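Side-chain contacts in F420-H2 Dependent Reductase A (Mycobacterium smegmatis str. MC2 155, PDB 3H96), which probably uses the reduced deazaflavin coenzyme F420 for hydride transfer, as in the F420H2-dependent quinone reductase family, and belongs to reductases that degrade aflatoxin: residues Thr104-Asp107 with Arg108-Ile111; Ser113-Ala116 with Arg117-Gly121; Ala72-Pro75 with Ala76-Asn80; Gln88-Gly92 with Thr93-Ala97. One frame throughout, in Å; residues are numbered along the deposited sequence.

Contact 1: residues Thr104-Asp107 with Arg108-Ile111; sequences TGED and RDRI
The first turns of helix 105-118, entered straight from the long strand 94-103, carry this contact, with one acid-base pair a turn apart and another between adjacent residues. Asp107 and Arg110 form an i to i+3 salt bridge in which a single oxygen does the work: Asp107 OD2 lies 2.8 Å from Arg110 NH2. The two side chains run alongside each other in the same direction, with carboxylate and guanidinium planes turned 53° apart, and Asp107 CB sits over the rim of one guanidinium face. Arg110 reaches back because its CG is wedged between the backbone N and the carbonyl carbon (chi1 78°), with the chain then extended. Along the backbone, Arg110 N donates to Glu106 O and Ile111 N to Asp107 O, while the bond from Arg108 N to Thr104 O is weak. Ile111 and Arg108 pack on the sheet at Val137, and the Arg108 guanidinium also binds Glu126 of helix 121-128 and the carbonyl of Ile135; Arg108 NH2 meets Asp109 OD1 in the guanidinium plane at 2.9 Å. The other oxygen, Asp109 OD2, comes within 3.7 Å of Glu106 OE1, and a water donates to both, 2.9 Å from Glu106 OE1 and 2.8 Å from Asp109 OD2.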
loop_
_atom_site.group_PDB
_atom_site.type_symbol
_atom_site.label_atom_id
_atom_site.label_comp_id
_atom_site.label_asym_id
_atom_site.label_seq_id
_atom_site.Cartn_x
_atom_site.Cartn_y
_atom_site.Cartn_z
ATOM N N THR A 104 -9.891 7.077 -7.943
ATOM C CA THR A 104 -9.652 8.448 -8.440
ATOM C C THR A 104 -10.730 9.457 -7.984
ATOM O O THR A 104 -11.757 9.085 -7.374
ATOM C CB THR A 104 -9.450 8.556 -10.013
ATOM O OG1 THR A 104 -10.627 8.126 -10.690
ATOM C CG2 THR A 104 -8.217 7.813 -10.509
ATOM N N GLY A 105 -10.491 10.732 -8.264
ATOM C CA GLY A 105 -11.529 11.750 -7.996
ATOM C C GLY A 105 -11.776 11.951 -6.508
ATOM O O GLY A 105 -10.873 11.739 -5.674
ATOM N N GLU A 106 -13.000 12.361 -6.184
ATOM C CA GLU A 106 -13.429 12.627 -4.807
ATOM C C GLU A 106 -13.310 11.357 -3.944
ATOM O O GLU A 106 -12.906 11.450 -2.785
ATOM C CB GLU A 106 -14.847 13.263 -4.730
ATOM C CG GLU A 106 -15.048 14.593 -5.550
ATOM C CD GLU A 106 -14.103 15.789 -5.212
ATOM O OE1 GLU A 106 -12.988 15.871 -5.816
ATOM O OE2 GLU A 106 -14.484 16.672 -4.395
ATOM N N ASP A 107 -13.606 10.177 -4.505
ATOM C CA ASP A 107 -13.340 8.925 -3.756
ATOM C C ASP A 107 -11.875 8.741 -3.250
ATOM O O ASP A 107 -11.685 8.341 -2.103
ATOM C CB ASP A 107 -13.831 7.671 -4.471
ATOM C CG ASP A 107 -15.386 7.504 -4.384
ATOM O OD1 ASP A 107 -16.115 8.520 -4.307
ATOM O OD2 ASP A 107 -15.876 6.345 -4.360
ATOM N N ARG A 108 -10.900 9.012 -4.086
ATOM C CA ARG A 108 -9.501 8.992 -3.682
ATOM C C ARG A 108 -9.282 9.949 -2.485
ATOM O O ARG A 108 -8.709 9.575 -1.516
ATOM C CB ARG A 108 -8.544 9.358 -4.821
ATOM C CG ARG A 108 -7.097 9.047 -4.598
ATOM C CD ARG A 108 -5.987 10.078 -5.057
ATOM N NE ARG A 108 -6.102 11.303 -4.353
ATOM C CZ ARG A 108 -5.256 11.831 -3.479
ATOM N NH1 ARG A 108 -4.118 11.317 -3.167
ATOM N NH2 ARG A 108 -5.598 12.945 -2.944
ATOM N N ASP A 109 -9.749 11.173 -2.664
ATOM C CA ASP A 109 -9.608 12.229 -1.688
ATOM C C ASP A 109 -10.211 11.803 -0.348
ATOM O O ASP A 109 -9.627 12.116 0.714
ATOM C CB ASP A 109 -10.296 13.514 -2.174
ATOM C CG ASP A 109 -9.489 14.246 -3.229
ATOM O OD1 ASP A 109 -8.345 13.818 -3.553
ATOM O OD2 ASP A 109 -9.999 15.291 -3.709
ATOM N N ARG A 110 -11.367 11.139 -0.382
ATOM C CA ARG A 110 -11.945 10.770 0.854
ATOM C C ARG A 110 -11.162 9.683 1.555
ATOM O O ARG A 110 -10.973 9.754 2.758
ATOM C CB ARG A 110 -13.480 10.567 0.834
ATOM C CG ARG A 110 -13.945 9.323 0.275
ATOM C CD ARG A 110 -15.411 9.060 0.619
ATOM N NE ARG A 110 -16.023 8.233 -0.420
ATOM C CZ ARG A 110 -15.701 6.964 -0.654
ATOM N NH1 ARG A 110 -14.778 6.373 0.081
ATOM N NH2 ARG A 110 -16.306 6.287 -1.628
ATOM N N ILE A 111 -10.683 8.686 0.808
ATOM C CA ILE A 111 -9.929 7.591 1.438
ATOM C C ILE A 111 -8.558 8.151 1.912
ATOM O O ILE A 111 -8.144 7.891 3.041
ATOM C CB ILE A 111 -9.764 6.444 0.483
ATOM C CG1 ILE A 111 -11.126 5.773 0.219
ATOM C CG2 ILE A 111 -8.682 5.416 0.938
ATOM C CD1 ILE A 111 -11.125 5.149 -1.158
HETATM O O HOH W 1 -10.261 15.066 -6.502
#

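Contact 2: residues Ser113-Ala116 with Arg117-Gly121; sequences SEQA and RRYPG
One carboxylate oxygen, Glu114 OE1, meets two arginine side chains in quite different ways. Toward Arg118 it is a true acceptor, bound side-on by two nitrogens: Arg118 NE approaches the anti lone pair of Glu114 OE1 at 2.9 Å with an N-H...O angle of 161°, and Arg118 NH2 reaches the same oxygen at 3.2 Å, 28° out of the carboxylate plane. Both nitrogens offer their hydrogens near the plane of the guanidinium, so the oxygen sits at its edge. Arg117 instead turns a guanidinium face to the carboxylate, which stands steeply on it, the planes 72° apart. Glu114 OE1 is 3.0 Å from Arg117 NH1, but no N-H points at it, and OE2 stands over the centre of the group; the attraction here is one of charge alone. A bend at chi3 of Arg117 folds the group back over the acid. The three residues thus make an i, i+3, i+4 salt-bridge network on the last turns of helix 105-118, and the two positive charges would be expected to favour the ionised form of Glu114.

The helix ends just beyond. Tyr119 N still donates to Gln115 O at 2.8 Å, yet Tyr119 is the first residue to leave helical backbone angles, and Pro120 has no N-H to give to Ala116 O. In its place Pro120 CA makes a CA-H...O contact of 3.0 Å to Ala116 O. Gln115, also touching Leu53, Met51 and Phe122, brings its OE1 obliquely to the Tyr119 ring, 3.7 Å from Tyr119 CD1.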
loop_
_atom_site.group_PDB
_atom_site.type_symbol
_atom_site.label_atom_id
_atom_site.label_comp_id
_atom_site.label_asym_id
_atom_site.label_seq_id
_atom_site.Cartn_x
_atom_site.Cartn_y
_atom_site.Cartn_z
ATOM N N SER A 113 -8.029 11.236 2.803
ATOM C CA SER A 113 -8.267 12.032 4.020
ATOM C C SER A 113 -8.397 11.207 5.271
ATOM O O SER A 113 -7.947 11.632 6.277
ATOM C CB SER A 113 -9.511 12.927 3.956
ATOM O OG SER A 113 -9.430 13.598 2.734
ATOM N N GLU A 114 -9.014 10.033 5.203
ATOM C CA GLU A 114 -9.150 9.162 6.400
ATOM C C GLU A 114 -7.776 8.641 6.807
ATOM O O GLU A 114 -7.391 8.635 7.989
ATOM C CB GLU A 114 -10.155 7.998 6.137
ATOM C CG GLU A 114 -10.404 7.047 7.357
ATOM C CD GLU A 114 -10.903 7.806 8.632
ATOM O OE1 GLU A 114 -10.646 7.349 9.788
ATOM O OE2 GLU A 114 -11.500 8.889 8.467
ATOM N N GLN A 115 -6.991 8.234 5.820
ATOM C CA GLN A 115 -5.635 7.787 6.151
ATOM C C GLN A 115 -4.814 8.900 6.829
ATOM O O GLN A 115 -4.147 8.667 7.858
ATOM C CB GLN A 115 -4.911 7.316 4.892
ATOM C CG GLN A 115 -3.449 6.744 5.178
ATOM C CD GLN A 115 -3.385 5.479 6.057
ATOM O OE1 GLN A 115 -2.264 4.972 6.382
ATOM N NE2 GLN A 115 -4.511 4.982 6.472
ATOM N N ALA A 116 -4.882 10.106 6.259
ATOM C CA ALA A 116 -4.149 11.272 6.803
ATOM C C ALA A 116 -4.659 11.712 8.174
ATOM O O ALA A 116 -3.904 12.287 9.005
ATOM C CB ALA A 116 -4.209 12.481 5.821
ATOM N N ARG A 117 -5.948 11.468 8.423
ATOM C CA ARG A 117 -6.552 11.708 9.721
ATOM C C ARG A 117 -5.919 10.794 10.784
ATOM O O ARG A 117 -5.630 11.245 11.868
ATOM C CB ARG A 117 -8.065 11.511 9.672
ATOM C CG ARG A 117 -8.749 11.856 11.001
ATOM C CD ARG A 117 -10.248 11.909 10.860
ATOM N NE ARG A 117 -11.064 10.768 11.364
ATOM C CZ ARG A 117 -10.699 9.559 11.835
ATOM N NH1 ARG A 117 -11.608 8.693 12.266
ATOM N NH2 ARG A 117 -9.444 9.180 11.817
ATOM N N ARG A 118 -5.732 9.522 10.441
ATOM C CA ARG A 118 -5.163 8.517 11.332
ATOM C C ARG A 118 -3.660 8.684 11.449
ATOM O O ARG A 118 -3.105 8.527 12.512
ATOM C CB ARG A 118 -5.460 7.115 10.793
ATOM C CG ARG A 118 -6.901 6.801 10.874
ATOM C CD ARG A 118 -7.258 5.442 10.229
ATOM N NE ARG A 118 -8.698 5.320 10.389
ATOM C CZ ARG A 118 -9.366 4.215 10.666
ATOM N NH1 ARG A 118 -8.732 3.037 10.788
ATOM N NH2 ARG A 118 -10.698 4.297 10.763
ATOM N N TYR A 119 -3.011 9.082 10.359
ATOM C CA TYR A 119 -1.580 9.234 10.352
ATOM C C TYR A 119 -1.195 10.519 9.615
ATOM O O TYR A 119 -0.932 10.481 8.414
ATOM C CB TYR A 119 -0.958 8.038 9.634
ATOM C CG TYR A 119 -1.157 6.737 10.335
ATOM C CD1 TYR A 119 -2.173 5.840 9.972
ATOM C CD2 TYR A 119 -0.362 6.414 11.412
ATOM C CE1 TYR A 119 -2.354 4.637 10.689
ATOM C CE2 TYR A 119 -0.530 5.213 12.097
ATOM C CZ TYR A 119 -1.512 4.329 11.743
ATOM O OH TYR A 119 -1.614 3.157 12.496
ATOM N N PRO A 120 -1.131 11.653 10.339
ATOM C CA PRO A 120 -1.054 12.937 9.624
ATOM C C PRO A 120 0.260 13.170 8.874
ATOM O O PRO A 120 0.352 14.106 8.071
ATOM C CB PRO A 120 -1.275 13.971 10.726
ATOM C CG PRO A 120 -2.106 13.258 11.753
ATOM C CD PRO A 120 -1.591 11.799 11.735
ATOM N N GLY A 121 1.274 12.321 9.085
ATOM C CA GLY A 121 2.412 12.281 8.137
ATOM C C GLY A 121 1.959 12.182 6.651
ATOM O O GLY A 121 2.635 12.738 5.708
#

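Contact 3: residues Ala72-Pro75 with Ala76-Asn80; sequences ASNP and AWYYN
The chain runs extended through Asn74 and Pro75 and then turns into helix 76-84, where Tyr78 N donates to Pro75 O at 3.1 Å from well above the carbonyl plane. Pro75 sets CG over one face of the Trp77 indole: Pro75 CG stands 3.9 Å from the centroid of the five-membered ring, 26° off its normal, in a CH-pi contact displaced toward the rim. Trp77 can turn back to the proline because its CG lies between the backbone N and the carbonyl carbon (chi1 65°). This is the N-terminal entry of helix 76-84, where side chains of the preceding loop fold against its first turn; Trp77 and Tyr78 also pack on Leu138 of strand 137-142. Asn74 faces the helix as well, and Asn74 ND2 gives an almost straight hydrogen bond to Tyr79 OH, 3.0 Å long at 174° and in the amide plane, while Asn74 OD1 is bound by Arg133. Tyr78 CD2 lies over the centre of one face of the Tyr79 ring, and the hydroxyl of Tyr78 is bound to Glu102. A water accepts from Asn74 N at 3.0 Å, with only weak links to Ser73 OG and Tyr79 OH.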
loop_
_atom_site.group_PDB
_atom_site.type_symbol
_atom_site.label_atom_id
_atom_site.label_comp_id
_atom_site.label_asym_id
_atom_site.label_seq_id
_atom_site.Cartn_x
_atom_site.Cartn_y
_atom_site.Cartn_z
ATOM N N ALA A 72 9.217 12.789 -5.186
ATOM C CA ALA A 72 8.793 13.321 -6.456
ATOM C C ALA A 72 8.104 12.348 -7.377
ATOM O O ALA A 72 7.173 12.736 -8.089
ATOM C CB ALA A 72 9.980 14.013 -7.165
ATOM N N SER A 73 8.511 11.087 -7.324
ATOM C CA SER A 73 8.015 10.067 -8.251
ATOM C C SER A 73 7.131 9.015 -7.541
ATOM O O SER A 73 7.306 8.778 -6.372
ATOM C CB SER A 73 9.195 9.373 -8.924
ATOM O OG SER A 73 9.598 10.159 -10.047
ATOM N N ASN A 74 6.186 8.408 -8.271
ATOM C CA ASN A 74 5.543 7.185 -7.802
ATOM C C ASN A 74 6.520 6.022 -7.613
ATOM O O ASN A 74 7.504 5.882 -8.378
ATOM C CB ASN A 74 4.498 6.747 -8.781
ATOM C CG ASN A 74 3.375 7.717 -8.863
ATOM O OD1 ASN A 74 2.884 8.225 -7.838
ATOM N ND2 ASN A 74 2.941 7.992 -10.086
ATOM N N PRO A 75 6.248 5.182 -6.608
ATOM C CA PRO A 75 7.072 3.963 -6.390
ATOM C C PRO A 75 6.904 2.901 -7.481
ATOM O O PRO A 75 5.844 2.816 -8.123
ATOM C CB PRO A 75 6.599 3.450 -5.017
ATOM C CG PRO A 75 5.123 3.914 -4.935
ATOM C CD PRO A 75 5.082 5.264 -5.708
ATOM N N ALA A 76 7.937 2.078 -7.699
ATOM C CA ALA A 76 7.880 1.090 -8.717
ATOM C C ALA A 76 6.699 0.150 -8.467
ATOM O O ALA A 76 6.053 -0.256 -9.428
ATOM C CB ALA A 76 9.218 0.236 -8.822
ATOM N N TRP A 77 6.423 -0.233 -7.219
ATOM C CA TRP A 77 5.295 -1.184 -7.004
ATOM C C TRP A 77 3.914 -0.729 -7.574
ATOM O O TRP A 77 3.091 -1.532 -8.031
ATOM C CB TRP A 77 5.198 -1.616 -5.553
ATOM C CG TRP A 77 4.846 -0.548 -4.552
ATOM C CD1 TRP A 77 5.733 0.122 -3.715
ATOM C CD2 TRP A 77 3.549 -0.036 -4.263
ATOM N NE1 TRP A 77 5.025 1.017 -2.912
ATOM C CE2 TRP A 77 3.698 0.945 -3.250
ATOM C CE3 TRP A 77 2.264 -0.296 -4.766
ATOM C CZ2 TRP A 77 2.624 1.610 -2.708
ATOM C CZ3 TRP A 77 1.208 0.401 -4.264
ATOM C CH2 TRP A 77 1.378 1.340 -3.221
ATOM N N TYR A 78 3.699 0.583 -7.604
ATOM C CA TYR A 78 2.474 1.175 -8.097
ATOM C C TYR A 78 2.271 0.753 -9.551
ATOM O O TYR A 78 1.222 0.190 -9.879
ATOM C CB TYR A 78 2.493 2.709 -7.917
ATOM C CG TYR A 78 1.465 3.406 -8.798
ATOM C CD1 TYR A 78 0.106 3.335 -8.511
ATOM C CD2 TYR A 78 1.860 4.112 -9.951
ATOM C CE1 TYR A 78 -0.834 3.900 -9.367
ATOM C CE2 TYR A 78 0.908 4.696 -10.818
ATOM C CZ TYR A 78 -0.420 4.591 -10.505
ATOM O OH TYR A 78 -1.361 5.163 -11.307
ATOM N N TYR A 79 3.290 0.960 -10.410
ATOM C CA TYR A 79 3.211 0.631 -11.838
ATOM C C TYR A 79 3.134 -0.874 -11.978
ATOM O O TYR A 79 2.496 -1.388 -12.908
ATOM C CB TYR A 79 4.467 1.155 -12.577
ATOM C CG TYR A 79 4.475 2.652 -12.566
ATOM C CD1 TYR A 79 3.562 3.380 -13.362
ATOM C CD2 TYR A 79 5.312 3.333 -11.741
ATOM C CE1 TYR A 79 3.545 4.758 -13.337
ATOM C CE2 TYR A 79 5.320 4.684 -11.697
ATOM C CZ TYR A 79 4.449 5.399 -12.500
ATOM O OH TYR A 79 4.407 6.748 -12.417
ATOM N N ASN A 80 3.865 -1.589 -11.114
ATOM C CA ASN A 80 3.852 -3.064 -11.195
ATOM C C ASN A 80 2.438 -3.603 -10.974
ATOM O O ASN A 80 1.952 -4.462 -11.732
ATOM C CB ASN A 80 4.779 -3.617 -10.131
ATOM C CG ASN A 80 6.267 -3.363 -10.470
ATOM O OD1 ASN A 80 6.591 -2.850 -11.522
ATOM N ND2 ASN A 80 7.141 -3.682 -9.553
HETATM O O HOH W 2 6.602 9.005 -11.230
#

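Contact 4: residues Gln88-Gly92 with Thr93-Ala97; sequences QVEVG and TETYA
Backbone hydrogen bonds tie Val89 to Tyr96 and Val91 to Glu94. Val89 N donates to Tyr96 O and Tyr96 N to Val89 O, both at 3.0 Å and both nearly in line with the accepting carbonyl. Toward the loop the bonding is more bent: Glu94 N reaches Val91 O at 2.9 Å, and Val91 N meets Glu94 O at 3.2 Å, each donor lying above the carbonyl plane. Between these pairs, CA-H...O contacts such as that of Thr95 CA with Val89 O, 3.1 Å, fill in the ladder.

The whole is a beta hairpin of strands 86-91 and 94-103 with a two-residue loop, Gly92-Thr93, closed by a type II' turn from Val91 to Glu94 whose first corner, Gly92, has positive phi. Within the antiparallel sheet its two arms lie between strands 32-38 and 137-142.

Apolar contacts gather on the face carrying Val89, Val91 and Tyr96. Val89 CG2 rests over the Tyr96 ring, 3.9 Å from its centroid and 24° off the normal, while Val91 CG2 touches the far end of the phenol, 3.4 Å from Tyr96 OH. With chi1 at 57°, the Tyr96 ring swings across toward the partner strand. On the reverse face Glu90 and Thr95 run alongside each other, and Gln88 OE1 approaches Thr95 CG2.

A water bridges the turn, donating to Val91 O and, at 3.0 Å, to Glu94 OE1; Glu94 also pairs with Arg142, and Glu90 with Arg17.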
loop_
_atom_site.group_PDB
_atom_site.type_symbol
_atom_site.label_atom_id
_atom_site.label_comp_id
_atom_site.label_asym_id
_atom_site.label_seq_id
_atom_site.Cartn_x
_atom_site.Cartn_y
_atom_site.Cartn_z
ATOM N N GLN A 88 -0.700 -10.874 -5.133
ATOM C CA GLN A 88 -0.853 -11.672 -3.959
ATOM C C GLN A 88 -0.414 -10.795 -2.800
ATOM O O GLN A 88 0.568 -10.101 -2.921
ATOM C CB GLN A 88 0.057 -12.857 -4.045
ATOM C CG GLN A 88 -0.208 -13.968 -3.166
ATOM C CD GLN A 88 0.873 -15.016 -3.235
ATOM O OE1 GLN A 88 0.971 -15.791 -2.420
ATOM N NE2 GLN A 88 1.711 -14.976 -4.259
ATOM N N VAL A 89 -1.118 -10.889 -1.691
ATOM C CA VAL A 89 -0.731 -10.157 -0.488
ATOM C C VAL A 89 -0.756 -11.053 0.776
ATOM O O VAL A 89 -1.505 -12.040 0.827
ATOM C CB VAL A 89 -1.745 -8.962 -0.193
ATOM C CG1 VAL A 89 -1.727 -7.896 -1.337
ATOM C CG2 VAL A 89 -3.164 -9.467 0.023
ATOM N N GLU A 90 0.008 -10.662 1.792
ATOM C CA GLU A 90 -0.167 -11.202 3.119
ATOM C C GLU A 90 -0.770 -10.105 4.003
ATOM O O GLU A 90 -0.268 -9.008 4.073
ATOM C CB GLU A 90 1.141 -11.743 3.677
ATOM C CG GLU A 90 1.824 -12.682 2.675
ATOM C CD GLU A 90 3.270 -13.016 3.035
ATOM O OE1 GLU A 90 3.517 -13.462 4.175
ATOM O OE2 GLU A 90 4.152 -12.867 2.147
ATOM N N VAL A 91 -1.879 -10.424 4.653
ATOM C CA VAL A 91 -2.579 -9.506 5.559
ATOM C C VAL A 91 -2.918 -10.387 6.766
ATOM O O VAL A 91 -3.473 -11.455 6.596
ATOM C CB VAL A 91 -3.883 -8.918 4.916
ATOM C CG1 VAL A 91 -4.550 -7.939 5.905
ATOM C CG2 VAL A 91 -3.567 -8.190 3.589
ATOM N N GLY A 92 -2.550 -9.950 7.980
ATOM C CA GLY A 92 -2.858 -10.707 9.178
ATOM C C GLY A 92 -2.054 -11.995 9.083
ATOM O O GLY A 92 -0.892 -11.964 8.720
ATOM N N THR A 93 -2.707 -13.123 9.312
ATOM C CA THR A 93 -2.039 -14.411 9.179
ATOM C C THR A 93 -2.321 -15.012 7.814
ATOM O O THR A 93 -1.942 -16.120 7.546
ATOM C CB THR A 93 -2.543 -15.377 10.277
ATOM O OG1 THR A 93 -3.997 -15.440 10.213
ATOM C CG2 THR A 93 -2.108 -14.840 11.672
ATOM N N GLU A 94 -2.980 -14.257 6.937
ATOM C CA GLU A 94 -3.415 -14.797 5.644
ATOM C C GLU A 94 -2.543 -14.432 4.433
ATOM O O GLU A 94 -1.659 -13.580 4.518
ATOM C CB GLU A 94 -4.870 -14.401 5.370
ATOM C CG GLU A 94 -5.865 -14.966 6.370
ATOM C CD GLU A 94 -7.304 -14.765 5.937
ATOM O OE1 GLU A 94 -7.883 -13.709 6.268
ATOM O OE2 GLU A 94 -7.855 -15.662 5.266
ATOM N N THR A 95 -2.818 -15.092 3.307
ATOM C CA THR A 95 -2.128 -14.850 2.034
ATOM C C THR A 95 -3.203 -15.159 1.035
ATOM O O THR A 95 -3.818 -16.211 1.117
ATOM C CB THR A 95 -0.996 -15.857 1.823
ATOM O OG1 THR A 95 -0.074 -15.744 2.917
ATOM C CG2 THR A 95 -0.248 -15.618 0.453
ATOM N N TYR A 96 -3.504 -14.209 0.160
ATOM C CA TYR A 96 -4.546 -14.404 -0.815
ATOM C C TYR A 96 -4.321 -13.564 -2.076
ATOM O O TYR A 96 -3.537 -12.549 -2.095
ATOM C CB TYR A 96 -5.942 -14.167 -0.176
ATOM C CG TYR A 96 -6.112 -12.803 0.454
ATOM C CD1 TYR A 96 -5.955 -12.638 1.841
ATOM C CD2 TYR A 96 -6.420 -11.669 -0.335
ATOM C CE1 TYR A 96 -6.095 -11.342 2.433
ATOM C CE2 TYR A 96 -6.578 -10.374 0.261
ATOM C CZ TYR A 96 -6.430 -10.243 1.642
ATOM O OH TYR A 96 -6.545 -8.982 2.246
ATOM N N ALA A 97 -5.035 -13.944 -3.130
ATOM C CA ALA A 97 -4.950 -13.226 -4.394
ATOM C C ALA A 97 -5.815 -11.936 -4.300
ATOM O O ALA A 97 -6.794 -11.896 -3.518
ATOM C CB ALA A 97 -5.450 -14.180 -5.547
HETATM O O HOH W 3 -6.263 -11.263 6.772
#

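All four contacts are local and none is wholly buried: contact 1 is partly buried, the others lie at the surface. Contacts 1 and 2 share helix 105-118, their centres 13 Å apart, and both have an acid paired with an arginine one turn along; in contact 1 Asp107 and Asp109 each meet a different arginine, whereas in contact 2 a single glutamate serves two. Contact 3, at the start of helix 76-84, relies on aromatic rings, a proline and an amide instead of charge pairs. Contact 4, a hairpin about 21 Å from contact 3 between centres and on the opposite side of the chain's centre, depends on strand pairing, with its aromatic-aliphatic packing confined to one face.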